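Local atomic coordinates of NAD-dependent aldehyde dehydrogenase (Sinorhizobium meliloti, PDB entry 3U4J), a protein that probably oxidises aldehydes with NAD or NADP as electron acceptor, and binds calcium in the crystal. Residues Lys20-Met25 with Ser31-Ser36; Ala58-Val63 with Gly232-Glu237; Ser357-Gly362 with Leu382-Thr387. One frame throughout, in Å; residues are numbered along the deposited sequence.

Contact 1. Residues Lys20-Met25 with Ser31-Ser36; sequences KSRYQM and SVDAAS
Arg22 and Asp33 form a salt bridge in which NH2 of Arg22 lies 2.6 Å from OD1 of Asp33, with OD2 of the same carboxylate at the edge of the guanidinium, in its plane. The two planes stand 48° apart. Arg22 leaves the backbone with CG anti to N (chi1 178°) and bends at chi2 (-124°), which carries its long chain across Gln24 to reach the acid; CG of Gln24 sits under the centre of the guanidinium, packed against one face. The Gln24 amide then adds a second grip on the same oxygen: NE2 donates to OD1 of Asp33 over 3.2 Å, arriving from above the carboxylate plane. Asp33 OD1 thus serves an arginine and an amide together, which probably favours its charged form.

Met25, present as selenomethionine, runs over the other side of the backbone. Its CB touches CG2 of Val32 at 4.1 Å, and a turn at chi3 brings CE 3.4 Å from CA of Ala34, a tight carbon pair. Between these two layers the main chains are joined: N of Val32 donates to O of Met25 at 2.9 Å, and the return bond from Met25 N to Val32 O is weak. A water bridges the two segments, donating to O of Gln24 and lying 2.8 Å from OG of Ser31; OG is also hydrogen-bonded to Arg212 NH2. Met25 and Val32 form the antiparallel hydrogen-bonded pair at the open end of a two-stranded beta hairpin, strands 25-27 and 30-32.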
ATOM      1  N   LYS A  20     -31.284 -17.404 -34.997  1.00 14.71           N
ATOM      2  CA  LYS A  20     -31.005 -18.632 -34.258  1.00 15.43           C
ATOM      3  C   LYS A  20     -29.528 -18.646 -33.962  1.00 15.02           C
ATOM      4  O   LYS A  20     -28.732 -18.289 -34.823  1.00 16.14           O
ATOM      5  CB  LYS A  20     -31.404 -19.882 -35.055  1.00 16.32           C
ATOM      6  CG  LYS A  20     -32.909 -20.013 -35.341  1.00 19.61           C
ATOM      7  CD  LYS A  20     -33.720 -20.294 -34.071  1.00 23.11           C
ATOM      8  CE  LYS A  20     -35.054 -21.014 -34.377  1.00 28.33           C
ATOM      9  NZ  LYS A  20     -34.944 -22.493 -34.641  1.00 27.53           N
ATOM     10  N   SER A  21     -29.152 -19.043 -32.750  1.00 14.02           N
ATOM     11  CA  SER A  21     -27.757 -19.044 -32.355  1.00 14.18           C
ATOM     12  C   SER A  21     -27.326 -20.375 -31.747  1.00 14.22           C
ATOM     13  O   SER A  21     -27.859 -20.804 -30.724  1.00 13.91           O
ATOM     14  CB  SER A  21     -27.487 -17.897 -31.378  1.00 14.45           C
ATOM     15  OG  SER A  21     -27.564 -16.665 -32.034  1.00 13.92           O
ATOM     16  N   ARG A  22     -26.357 -21.029 -32.375  1.00 14.10           N
ATOM     17  CA  ARG A  22     -25.830 -22.305 -31.867  1.00 15.65           C
ATOM     18  C   ARG A  22     -24.400 -22.037 -31.438  1.00 15.11           C
ATOM     19  O   ARG A  22     -23.598 -21.546 -32.234  1.00 15.20           O
ATOM     20  CB  ARG A  22     -25.881 -23.424 -32.928  1.00 16.98           C
ATOM     21  CG  ARG A  22     -25.272 -24.808 -32.469  1.00 22.45           C
ATOM     22  CD  ARG A  22     -24.146 -25.276 -33.431  1.00 30.18           C
ATOM     23  NE  ARG A  22     -23.502 -26.552 -33.068  1.00 34.77           N
ATOM     24  CZ  ARG A  22     -22.371 -27.013 -33.615  1.00 36.12           C
ATOM     25  NH1 ARG A  22     -21.722 -26.310 -34.545  1.00 37.81           N
ATOM     26  NH2 ARG A  22     -21.877 -28.179 -33.230  1.00 35.21           N
ATOM     27  N   TYR A  23     -24.094 -22.318 -30.174  1.00 13.07           N
ATOM     28  CA  TYR A  23     -22.772 -22.023 -29.627  1.00 11.98           C
ATOM     29  C   TYR A  23     -22.039 -23.289 -29.259  1.00 12.41           C
ATOM     30  O   TYR A  23     -22.664 -24.311 -28.982  1.00 12.19           O
ATOM     31  CB  TYR A  23     -22.874 -21.200 -28.343  1.00 12.17           C
ATOM     32  CG  TYR A  23     -23.574 -19.867 -28.469  1.00 10.07           C
ATOM     33  CD1 TYR A  23     -22.848 -18.687 -28.662  1.00 10.57           C
ATOM     34  CD2 TYR A  23     -24.958 -19.789 -28.338  1.00 10.10           C
ATOM     35  CE1 TYR A  23     -23.506 -17.442 -28.769  1.00 11.45           C
ATOM     36  CE2 TYR A  23     -25.623 -18.568 -28.429  1.00 10.90           C
ATOM     37  CZ  TYR A  23     -24.879 -17.401 -28.653  1.00 10.94           C
ATOM     38  OH  TYR A  23     -25.548 -16.226 -28.747  1.00 11.66           O
ATOM     39  N   GLN A  24     -20.711 -23.201 -29.225  1.00 11.70           N
ATOM     40  CA  GLN A  24     -19.877 -24.309 -28.794  1.00 11.56           C
ATOM     41  C   GLN A  24     -19.050 -23.950 -27.556  1.00 11.54           C
ATOM     42  O   GLN A  24     -18.726 -22.764 -27.321  1.00 11.43           O
ATOM     43  CB  GLN A  24     -18.953 -24.730 -29.932  1.00 11.29           C
ATOM     44  CG  GLN A  24     -19.670 -25.474 -31.092  1.00 12.43           C
ATOM     45  CD  GLN A  24     -18.677 -25.902 -32.144  1.00 15.73           C
ATOM     46  OE1 GLN A  24     -18.046 -25.061 -32.805  1.00 15.32           O
ATOM     47  NE2 GLN A  24     -18.489 -27.211 -32.279  1.00 14.16           N
HETATM   48  N   MSE A  25     -18.697 -24.974 -26.780  1.00 10.62           N
HETATM   49  CA  MSE A  25     -17.748 -24.801 -25.686  1.00 10.00           C
HETATM   50  C   MSE A  25     -16.404 -24.388 -26.247  1.00  9.63           C
HETATM   51  O   MSE A  25     -16.165 -24.513 -27.454  1.00  8.82           O
HETATM   52  CB  MSE A  25     -17.637 -26.076 -24.853  1.00 10.74           C
HETATM   53  CG  MSE A  25     -18.949 -26.416 -24.147  1.00 13.60           C
HETATM   54 SE   MSE A  25     -18.667 -27.935 -22.924  1.00 27.62          SE
HETATM   55  CE  MSE A  25     -18.781 -29.425 -24.149  1.00 20.83           C
ATOM     56  N   SER A  31     -13.139 -24.641 -30.402  1.00 12.38           N
ATOM     57  CA  SER A  31     -14.579 -24.707 -30.205  1.00 13.41           C
ATOM     58  C   SER A  31     -15.050 -26.167 -30.353  1.00 13.69           C
ATOM     59  O   SER A  31     -14.770 -26.826 -31.357  1.00 13.91           O
ATOM     60  CB  SER A  31     -15.292 -23.793 -31.189  1.00 13.88           C
ATOM     61  OG  SER A  31     -14.945 -22.425 -30.957  1.00 15.24           O
ATOM     62  N   VAL A  32     -15.740 -26.680 -29.345  1.00 12.91           N
ATOM     63  CA  VAL A  32     -16.046 -28.109 -29.299  1.00 13.06           C
ATOM     64  C   VAL A  32     -17.473 -28.347 -28.818  1.00 13.29           C
ATOM     65  O   VAL A  32     -18.028 -27.529 -28.080  1.00 12.56           O
ATOM     66  CB  VAL A  32     -15.065 -28.930 -28.404  1.00 11.86           C
ATOM     67  CG1 VAL A  32     -13.678 -28.974 -29.001  1.00 13.08           C
ATOM     68  CG2 VAL A  32     -15.008 -28.399 -26.970  1.00 13.74           C
ATOM     69  N   ASP A  33     -18.045 -29.476 -29.245  1.00 13.41           N
ATOM     70  CA  ASP A  33     -19.328 -29.941 -28.748  1.00 14.08           C
ATOM     71  C   ASP A  33     -19.073 -30.763 -27.498  1.00 13.56           C
ATOM     72  O   ASP A  33     -17.929 -31.078 -27.181  1.00 13.26           O
ATOM     73  CB  ASP A  33     -19.997 -30.840 -29.796  1.00 15.83           C
ATOM     74  CG  ASP A  33     -20.313 -30.104 -31.088  1.00 18.29           C
ATOM     75  OD1 ASP A  33     -20.808 -28.965 -31.028  1.00 19.03           O
ATOM     76  OD2 ASP A  33     -20.057 -30.680 -32.166  1.00 22.51           O
ATOM     77  N   ALA A  34     -20.135 -31.104 -26.774  1.00 13.59           N
ATOM     78  CA  ALA A  34     -20.030 -32.178 -25.799  1.00 13.82           C
ATOM     79  C   ALA A  34     -19.723 -33.469 -26.548  1.00 13.68           C
ATOM     80  O   ALA A  34     -20.192 -33.671 -27.677  1.00 13.03           O
ATOM     81  CB  ALA A  34     -21.309 -32.324 -25.022  1.00 14.20           C
ATOM     82  N   ALA A  35     -18.945 -34.353 -25.925  1.00 14.37           N
ATOM     83  CA  ALA A  35     -18.644 -35.653 -26.567  1.00 14.75           C
ATOM     84  C   ALA A  35     -19.934 -36.352 -27.009  1.00 14.45           C
ATOM     85  O   ALA A  35     -19.976 -36.991 -28.088  1.00 13.67           O
ATOM     86  CB  ALA A  35     -17.820 -36.562 -25.635  1.00 15.29           C
ATOM     87  N   SER A  36     -20.988 -36.204 -26.203  1.00 13.33           N
ATOM     88  CA  SER A  36     -22.286 -36.843 -26.498  1.00 13.21           C
ATOM     89  C   SER A  36     -23.094 -36.162 -27.603  1.00 13.11           C
ATOM     90  O   SER A  36     -24.093 -36.728 -28.084  1.00 12.35           O
ATOM     91  CB  SER A  36     -23.164 -36.860 -25.249  1.00 13.29           C
ATOM     92  OG  SER A  36     -23.533 -35.527 -24.950  1.00 14.05           O
TER
HETATM   93  O   HOH W   1     -16.557 -21.535 -28.818  1.00 14.46           O

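Contact 2. Residues Ala58-Val63 with Gly232-Glu237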
ATOM      1  N   ALA A  58     -22.669 -30.291 -21.105  1.00 12.05           N
ATOM      2  CA  ALA A  58     -21.400 -30.962 -20.818  1.00 12.45           C
ATOM      3  C   ALA A  58     -21.592 -32.149 -19.877  1.00 12.86           C
ATOM      4  O   ALA A  58     -22.402 -32.095 -18.953  1.00 12.07           O
ATOM      5  CB  ALA A  58     -20.355 -29.986 -20.232  1.00 13.25           C
ATOM      6  N   SER A  59     -20.827 -33.202 -20.143  1.00 12.50           N
ATOM      7  CA  SER A  59     -20.673 -34.327 -19.238  1.00 12.86           C
ATOM      8  C   SER A  59     -19.543 -33.986 -18.257  1.00 12.88           C
ATOM      9  O   SER A  59     -18.743 -33.068 -18.513  1.00 11.88           O
ATOM     10  CB  SER A  59     -20.264 -35.569 -20.057  1.00 12.51           C
ATOM     11  OG  SER A  59     -18.875 -35.477 -20.350  1.00 10.39           O
ATOM     12  N   ALA A  60     -19.454 -34.745 -17.164  1.00 12.55           N
ATOM     13  CA  ALA A  60     -18.333 -34.613 -16.218  1.00 13.49           C
ATOM     14  C   ALA A  60     -16.989 -34.711 -16.929  1.00 14.12           C
ATOM     15  O   ALA A  60     -16.057 -33.961 -16.625  1.00 12.97           O
ATOM     16  CB  ALA A  60     -18.427 -35.679 -15.071  1.00 13.29           C
ATOM     17  N   ASP A  61     -16.883 -35.625 -17.892  1.00 13.98           N
ATOM     18  CA  ASP A  61     -15.636 -35.760 -18.642  1.00 14.17           C
ATOM     19  C   ASP A  61     -15.313 -34.557 -19.537  1.00 13.14           C
ATOM     20  O   ASP A  61     -14.145 -34.228 -19.716  1.00 12.41           O
ATOM     21  CB  ASP A  61     -15.649 -37.038 -19.487  1.00 16.01           C
ATOM     22  CG  ASP A  61     -15.467 -38.300 -18.632  1.00 20.28           C
ATOM     23  OD1 ASP A  61     -14.588 -38.296 -17.742  1.00 25.22           O
ATOM     24  OD2 ASP A  61     -16.194 -39.292 -18.855  1.00 27.04           O
ATOM     25  N   ASP A  62     -16.330 -33.947 -20.137  1.00 11.90           N
ATOM     26  CA  ASP A  62     -16.124 -32.718 -20.925  1.00 12.53           C
ATOM     27  C   ASP A  62     -15.490 -31.631 -20.029  1.00 12.32           C
ATOM     28  O   ASP A  62     -14.548 -30.961 -20.445  1.00 12.73           O
ATOM     29  CB  ASP A  62     -17.456 -32.191 -21.515  1.00 11.43           C
ATOM     30  CG  ASP A  62     -18.074 -33.141 -22.579  1.00 13.13           C
ATOM     31  OD1 ASP A  62     -19.333 -33.234 -22.634  1.00 15.01           O
ATOM     32  OD2 ASP A  62     -17.335 -33.779 -23.364  1.00 11.39           O
ATOM     33  N   VAL A  63     -15.988 -31.505 -18.797  1.00 12.14           N
ATOM     34  CA  VAL A  63     -15.498 -30.496 -17.855  1.00 12.09           C
ATOM     35  C   VAL A  63     -14.071 -30.776 -17.416  1.00 12.51           C
ATOM     36  O   VAL A  63     -13.258 -29.857 -17.358  1.00 12.07           O
ATOM     37  CB  VAL A  63     -16.466 -30.273 -16.655  1.00 12.37           C
ATOM     38  CG1 VAL A  63     -15.896 -29.213 -15.685  1.00 11.81           C
ATOM     39  CG2 VAL A  63     -17.818 -29.817 -17.163  1.00 11.63           C
ATOM     40  N   GLY A 232     -20.474 -28.144 -11.646  1.00 14.64           N
ATOM     41  CA  GLY A 232     -20.236 -27.614 -10.314  1.00 15.26           C
ATOM     42  C   GLY A 232     -19.485 -28.568  -9.401  1.00 15.89           C
ATOM     43  O   GLY A 232     -18.477 -28.192  -8.813  1.00 15.46           O
ATOM     44  N   GLN A 233     -19.963 -29.801  -9.299  1.00 16.49           N
ATOM     45  CA  GLN A 233     -19.251 -30.853  -8.549  1.00 18.16           C
ATOM     46  C   GLN A 233     -17.838 -31.099  -9.071  1.00 17.09           C
ATOM     47  O   GLN A 233     -16.905 -31.210  -8.283  1.00 16.55           O
ATOM     48  CB  GLN A 233     -20.032 -32.175  -8.532  1.00 18.84           C
ATOM     49  CG  GLN A 233     -21.280 -32.129  -7.675  1.00 25.69           C
ATOM     50  CD  GLN A 233     -21.763 -33.494  -7.196  1.00 33.10           C
ATOM     51  OE1 GLN A 233     -21.801 -34.479  -7.961  1.00 36.41           O
ATOM     52  NE2 GLN A 233     -22.162 -33.554  -5.922  1.00 34.37           N
ATOM     53  N   VAL A 234     -17.672 -31.181 -10.388  1.00 16.76           N
ATOM     54  CA  VAL A 234     -16.337 -31.416 -10.939  1.00 15.55           C
ATOM     55  C   VAL A 234     -15.377 -30.287 -10.559  1.00 15.20           C
ATOM     56  O   VAL A 234     -14.296 -30.557 -10.052  1.00 15.28           O
ATOM     57  CB  VAL A 234     -16.338 -31.639 -12.459  1.00 16.17           C
ATOM     58  CG1 VAL A 234     -14.883 -31.605 -13.022  1.00 15.87           C
ATOM     59  CG2 VAL A 234     -17.024 -32.967 -12.787  1.00 16.53           C
ATOM     60  N   LEU A 235     -15.780 -29.036 -10.782  1.00 14.37           N
ATOM     61  CA  LEU A 235     -14.911 -27.892 -10.436  1.00 13.54           C
ATOM     62  C   LEU A 235     -14.556 -27.862  -8.946  1.00 14.18           C
ATOM     63  O   LEU A 235     -13.410 -27.581  -8.583  1.00 13.17           O
ATOM     64  CB  LEU A 235     -15.521 -26.564 -10.893  1.00 13.37           C
ATOM     65  CG  LEU A 235     -15.560 -26.408 -12.425  1.00 11.61           C
ATOM     66  CD1 LEU A 235     -16.330 -25.152 -12.810  1.00 12.02           C
ATOM     67  CD2 LEU A 235     -14.143 -26.408 -13.035  1.00 11.71           C
ATOM     68  N   ALA A 236     -15.519 -28.216  -8.090  1.00 14.15           N
ATOM     69  CA  ALA A 236     -15.259 -28.196  -6.655  1.00 14.81           C
ATOM     70  C   ALA A 236     -14.494 -29.426  -6.121  1.00 16.16           C
ATOM     71  O   ALA A 236     -13.830 -29.345  -5.060  1.00 15.66           O
ATOM     72  CB  ALA A 236     -16.559 -27.952  -5.892  1.00 15.16           C
ATOM     73  N   GLU A 237     -14.553 -30.555  -6.838  1.00 16.37           N
ATOM     74  CA  GLU A 237     -13.753 -31.717  -6.391  1.00 18.08           C
ATOM     75  C   GLU A 237     -12.471 -32.042  -7.172  1.00 17.64           C
ATOM     76  O   GLU A 237     -11.586 -32.695  -6.627  1.00 17.88           O
ATOM     77  CB  GLU A 237     -14.614 -32.967  -6.095  1.00 18.93           C
ATOM     78  CG  GLU A 237     -15.706 -33.260  -7.091  1.00 23.33           C
ATOM     79  CD  GLU A 237     -16.676 -34.387  -6.655  1.00 27.80           C
ATOM     80  OE1 GLU A 237     -17.457 -34.204  -5.685  1.00 30.16           O
ATOM     81  OE2 GLU A 237     -16.672 -35.442  -7.326  1.00 26.81           O
TER
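The first turn of helix 60-75, closed by a capping box, packs through Ala60 and Val63 against Val234 and Leu235 of helix 231-237. This interface is wholly apolar, and Val234 stands at its middle with each methyl given to a different partner. With CG1 anti to its own N (chi1 169°), Val234 turns that methyl onto CG1 of Val63, 3.7 Å away, while CG2 comes over CB of Ala60 at 3.8 Å. Val63 adopts the same kind of rotamer (chi1 179°), and the two valines run antiparallel, side by side. CG1 of Val63 also meets CD2 of Leu235 at 4.2 Å, so this one methyl rests against two consecutive residues of the facing helix. Were Val234 an alanine, both methyls would be missing, and Val63 CG1 and Ala60 CB would probably lose their closest support, with a gap opening between the helices.

Away from this apolar face, two side chains cap the turn. N of Ser59 donates to OD1 of Asp62 over 2.9 Å, almost straight at 178°, and in return N of Asp62 donates to OG of Ser59 at 3.0 Å. The carboxylate is held at both oxygens, since OD2 accepts from N of Ala35, which probably limits its rotation. Pro230 flanks Ala60 and Val224 flanks Val63, while helix 231-237 uses Ala236 against Leu256 and Ile259 of helix 250-261. Helix 231-237 links strand 221-223 to strand 243-247 of the mixed sheet, so the contact sets the N-capped start of helix 60-75 against a connecting helix of an alpha/beta domain, consistent with the Rossmann-like cofactor domain of aldehyde dehydrogenases.

Contact 3. Residues Ser357-Gly362 with Leu382-Thr387; sequences SYVTAG and LYYAPT
The phenol ring of Tyr384 is met obliquely at its hydroxyl end by Val359, whose CG2 lies 4.2 Å from CZ, and Arg375 of strand 375-376 also touches this side chain. The oxygen does most of the touching: Tyr384 OH is 3.5 Å from both CB and CG2 of Val359 and 3.7 Å from CG1, so that it lies against the branch point of the valine. Tyr384 has CG anti to its backbone nitrogen (chi1 -157°), which sends the ring toward the helix, where OH is hydrogen-bonded to His356 ND1; the buried hydroxyl thereby has a polar partner although its near neighbours across the contact are valine carbons.

Val359 belongs to helix 349-364, which covers strands 383-390 and 407-413, parallel neighbours in a mixed sheet consistent with the catalytic domain of the aldehyde dehydrogenase fold; Val407 of the second strand touches both Val359 and Thr387. CG2 of Val359 and CG2 of Thr387 reach toward each other tip to tip, 4.1 Å apart. The hydroxyl of Thr387 turns back on its own segment: OG1 donates to O of Ala385 at 2.7 Å, from 41° above the carbonyl plane, and is also hydrogen-bonded to Gly373 N.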
ATOM      1  N   SER A 357     -45.151 -16.987  -5.212  1.00 15.85           N
ATOM      2  CA  SER A 357     -45.271 -17.668  -3.926  1.00 16.54           C
ATOM      3  C   SER A 357     -44.903 -16.768  -2.736  1.00 15.79           C
ATOM      4  O   SER A 357     -45.550 -16.803  -1.689  1.00 15.78           O
ATOM      5  CB  SER A 357     -44.374 -18.900  -3.913  1.00 17.24           C
ATOM      6  OG  SER A 357     -44.636 -19.672  -2.756  1.00 22.94           O
ATOM      7  N   TYR A 358     -43.832 -15.990  -2.864  1.00 14.72           N
ATOM      8  CA  TYR A 358     -43.476 -15.062  -1.816  1.00 14.00           C
ATOM      9  C   TYR A 358     -44.515 -13.933  -1.637  1.00 13.64           C
ATOM     10  O   TYR A 358     -44.839 -13.543  -0.506  1.00 12.69           O
ATOM     11  CB  TYR A 358     -42.069 -14.496  -2.073  1.00 14.12           C
ATOM     12  CG  TYR A 358     -40.966 -15.391  -1.551  1.00 15.02           C
ATOM     13  CD1 TYR A 358     -40.859 -15.657  -0.184  1.00 17.02           C
ATOM     14  CD2 TYR A 358     -40.025 -15.978  -2.418  1.00 15.91           C
ATOM     15  CE1 TYR A 358     -39.846 -16.483   0.314  1.00 18.76           C
ATOM     16  CE2 TYR A 358     -38.991 -16.787  -1.920  1.00 15.95           C
ATOM     17  CZ  TYR A 358     -38.927 -17.043  -0.552  1.00 18.43           C
ATOM     18  OH  TYR A 358     -37.929 -17.830  -0.019  1.00 21.19           O
ATOM     19  N   VAL A 359     -45.018 -13.401  -2.747  1.00 13.70           N
ATOM     20  CA  VAL A 359     -46.062 -12.367  -2.687  1.00 14.90           C
ATOM     21  C   VAL A 359     -47.310 -12.953  -2.016  1.00 16.04           C
ATOM     22  O   VAL A 359     -47.915 -12.310  -1.156  1.00 16.54           O
ATOM     23  CB  VAL A 359     -46.403 -11.781  -4.088  1.00 14.62           C
ATOM     24  CG1 VAL A 359     -47.702 -10.992  -4.042  1.00 15.27           C
ATOM     25  CG2 VAL A 359     -45.263 -10.859  -4.560  1.00 15.22           C
ATOM     26  N   THR A 360     -47.678 -14.186  -2.365  1.00 16.61           N
ATOM     27  CA  THR A 360     -48.854 -14.757  -1.705  1.00 17.86           C
ATOM     28  C   THR A 360     -48.603 -15.012  -0.205  1.00 17.74           C
ATOM     29  O   THR A 360     -49.474 -14.746   0.626  1.00 17.59           O
ATOM     30  CB  THR A 360     -49.573 -15.938  -2.485  1.00 18.41           C
ATOM     31  OG1 THR A 360     -49.360 -17.207  -1.861  1.00 22.31           O
ATOM     32  CG2 THR A 360     -49.240 -15.979  -3.921  1.00 15.73           C
ATOM     33  N   ALA A 361     -47.391 -15.434   0.142  1.00 17.44           N
ATOM     34  CA  ALA A 361     -47.008 -15.516   1.551  1.00 17.64           C
ATOM     35  C   ALA A 361     -47.088 -14.164   2.277  1.00 17.51           C
ATOM     36  O   ALA A 361     -47.553 -14.098   3.431  1.00 17.59           O
ATOM     37  CB  ALA A 361     -45.630 -16.132   1.710  1.00 17.45           C
ATOM     38  N   GLY A 362     -46.637 -13.098   1.621  1.00 16.89           N
ATOM     39  CA  GLY A 362     -46.721 -11.748   2.195  1.00 16.74           C
ATOM     40  C   GLY A 362     -48.148 -11.327   2.527  1.00 16.50           C
ATOM     41  O   GLY A 362     -48.403 -10.758   3.577  1.00 16.12           O
ATOM     42  N   LEU A 382     -42.711 -13.995 -19.844  1.00 17.60           N
ATOM     43  CA  LEU A 382     -42.633 -14.068 -18.384  1.00 17.48           C
ATOM     44  C   LEU A 382     -42.437 -12.677 -17.778  1.00 17.66           C
ATOM     45  O   LEU A 382     -41.331 -12.108 -17.812  1.00 17.59           O
ATOM     46  CB  LEU A 382     -41.526 -15.028 -17.950  1.00 17.48           C
ATOM     47  CG  LEU A 382     -41.530 -16.426 -18.581  1.00 18.41           C
ATOM     48  CD1 LEU A 382     -40.180 -17.157 -18.449  1.00 17.93           C
ATOM     49  CD2 LEU A 382     -42.668 -17.270 -18.017  1.00 20.22           C
ATOM     50  N   TYR A 383     -43.516 -12.112 -17.254  1.00 16.97           N
ATOM     51  CA  TYR A 383     -43.443 -10.778 -16.674  1.00 16.62           C
ATOM     52  C   TYR A 383     -44.174 -10.722 -15.343  1.00 17.16           C
ATOM     53  O   TYR A 383     -45.300 -11.242 -15.223  1.00 17.24           O
ATOM     54  CB  TYR A 383     -44.040  -9.752 -17.625  1.00 16.19           C
ATOM     55  CG  TYR A 383     -43.340  -9.709 -18.973  1.00 16.07           C
ATOM     56  CD1 TYR A 383     -42.137  -9.026 -19.128  1.00 13.61           C
ATOM     57  CD2 TYR A 383     -43.898 -10.344 -20.092  1.00 14.68           C
ATOM     58  CE1 TYR A 383     -41.492  -8.977 -20.382  1.00 15.47           C
ATOM     59  CE2 TYR A 383     -43.270 -10.314 -21.337  1.00 15.03           C
ATOM     60  CZ  TYR A 383     -42.061  -9.615 -21.472  1.00 16.20           C
ATOM     61  OH  TYR A 383     -41.433  -9.567 -22.683  1.00 13.36           O
ATOM     62  N   TYR A 384     -43.547 -10.071 -14.364  1.00 15.74           N
ATOM     63  CA  TYR A 384     -44.154  -9.899 -13.052  1.00 13.96           C
ATOM     64  C   TYR A 384     -44.321  -8.412 -12.775  1.00 13.58           C
ATOM     65  O   TYR A 384     -43.418  -7.630 -13.038  1.00 13.22           O
ATOM     66  CB  TYR A 384     -43.341 -10.614 -11.958  1.00 13.54           C
ATOM     67  CG  TYR A 384     -44.216 -10.922 -10.763  1.00 13.44           C
ATOM     68  CD1 TYR A 384     -44.922 -12.126 -10.693  1.00 16.39           C
ATOM     69  CD2 TYR A 384     -44.415  -9.976  -9.759  1.00 13.43           C
ATOM     70  CE1 TYR A 384     -45.805 -12.400  -9.618  1.00 16.30           C
ATOM     71  CE2 TYR A 384     -45.267 -10.239  -8.680  1.00 13.94           C
ATOM     72  CZ  TYR A 384     -45.955 -11.449  -8.624  1.00 14.99           C
ATOM     73  OH  TYR A 384     -46.791 -11.702  -7.578  1.00 14.38           O
ATOM     74  N   ALA A 385     -45.491  -8.008 -12.281  1.00 12.41           N
ATOM     75  CA  ALA A 385     -45.760  -6.591 -12.080  1.00 12.28           C
ATOM     76  C   ALA A 385     -44.883  -5.984 -10.971  1.00 11.61           C
ATOM     77  O   ALA A 385     -44.593  -6.651  -9.995  1.00 12.13           O
ATOM     78  CB  ALA A 385     -47.224  -6.391 -11.730  1.00 11.69           C
ATOM     79  N   PRO A 386     -44.460  -4.717 -11.127  1.00 12.40           N
ATOM     80  CA  PRO A 386     -43.822  -4.034 -10.013  1.00 12.40           C
ATOM     81  C   PRO A 386     -44.714  -4.104  -8.772  1.00 12.24           C
ATOM     82  O   PRO A 386     -45.922  -3.773  -8.836  1.00 12.37           O
ATOM     83  CB  PRO A 386     -43.715  -2.595 -10.508  1.00 12.06           C
ATOM     84  CG  PRO A 386     -43.556  -2.734 -11.966  1.00 13.33           C
ATOM     85  CD  PRO A 386     -44.461  -3.879 -12.345  1.00 11.73           C
ATOM     86  N   THR A 387     -44.115  -4.523  -7.665  1.00 12.27           N
ATOM     87  CA  THR A 387     -44.865  -4.861  -6.461  1.00 12.52           C
ATOM     88  C   THR A 387     -44.309  -4.170  -5.227  1.00 12.88           C
ATOM     89  O   THR A 387     -43.087  -4.164  -5.000  1.00 12.61           O
ATOM     90  CB  THR A 387     -44.878  -6.402  -6.262  1.00 12.89           C
ATOM     91  OG1 THR A 387     -45.453  -7.026  -7.431  1.00 12.76           O
ATOM     92  CG2 THR A 387     -45.670  -6.811  -4.977  1.00 12.30           C
TER

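The three contacts follow one another along the chain without overlap. Contacts 1 and 2 are neighbours, with centres 16 Å apart: Met25 SE packs on Ala58 CB at 3.8 Å, and Met25 CE on Asp62 CB at 4.0 Å. The hairpin 25-32 is laid against the start of helix 60-75, which leans on helix 231-237 beside one mixed sheet. Contact 3 lies on the other mixed sheet, its centre about 36 Å from that of contact 1 and 35 Å from that of contact 2, with nearest atoms about 17 and 22 Å away. Contacts 1 and 2 thus belong to one part of the subunit and contact 3 to another, consistent with separate cofactor and catalytic domains.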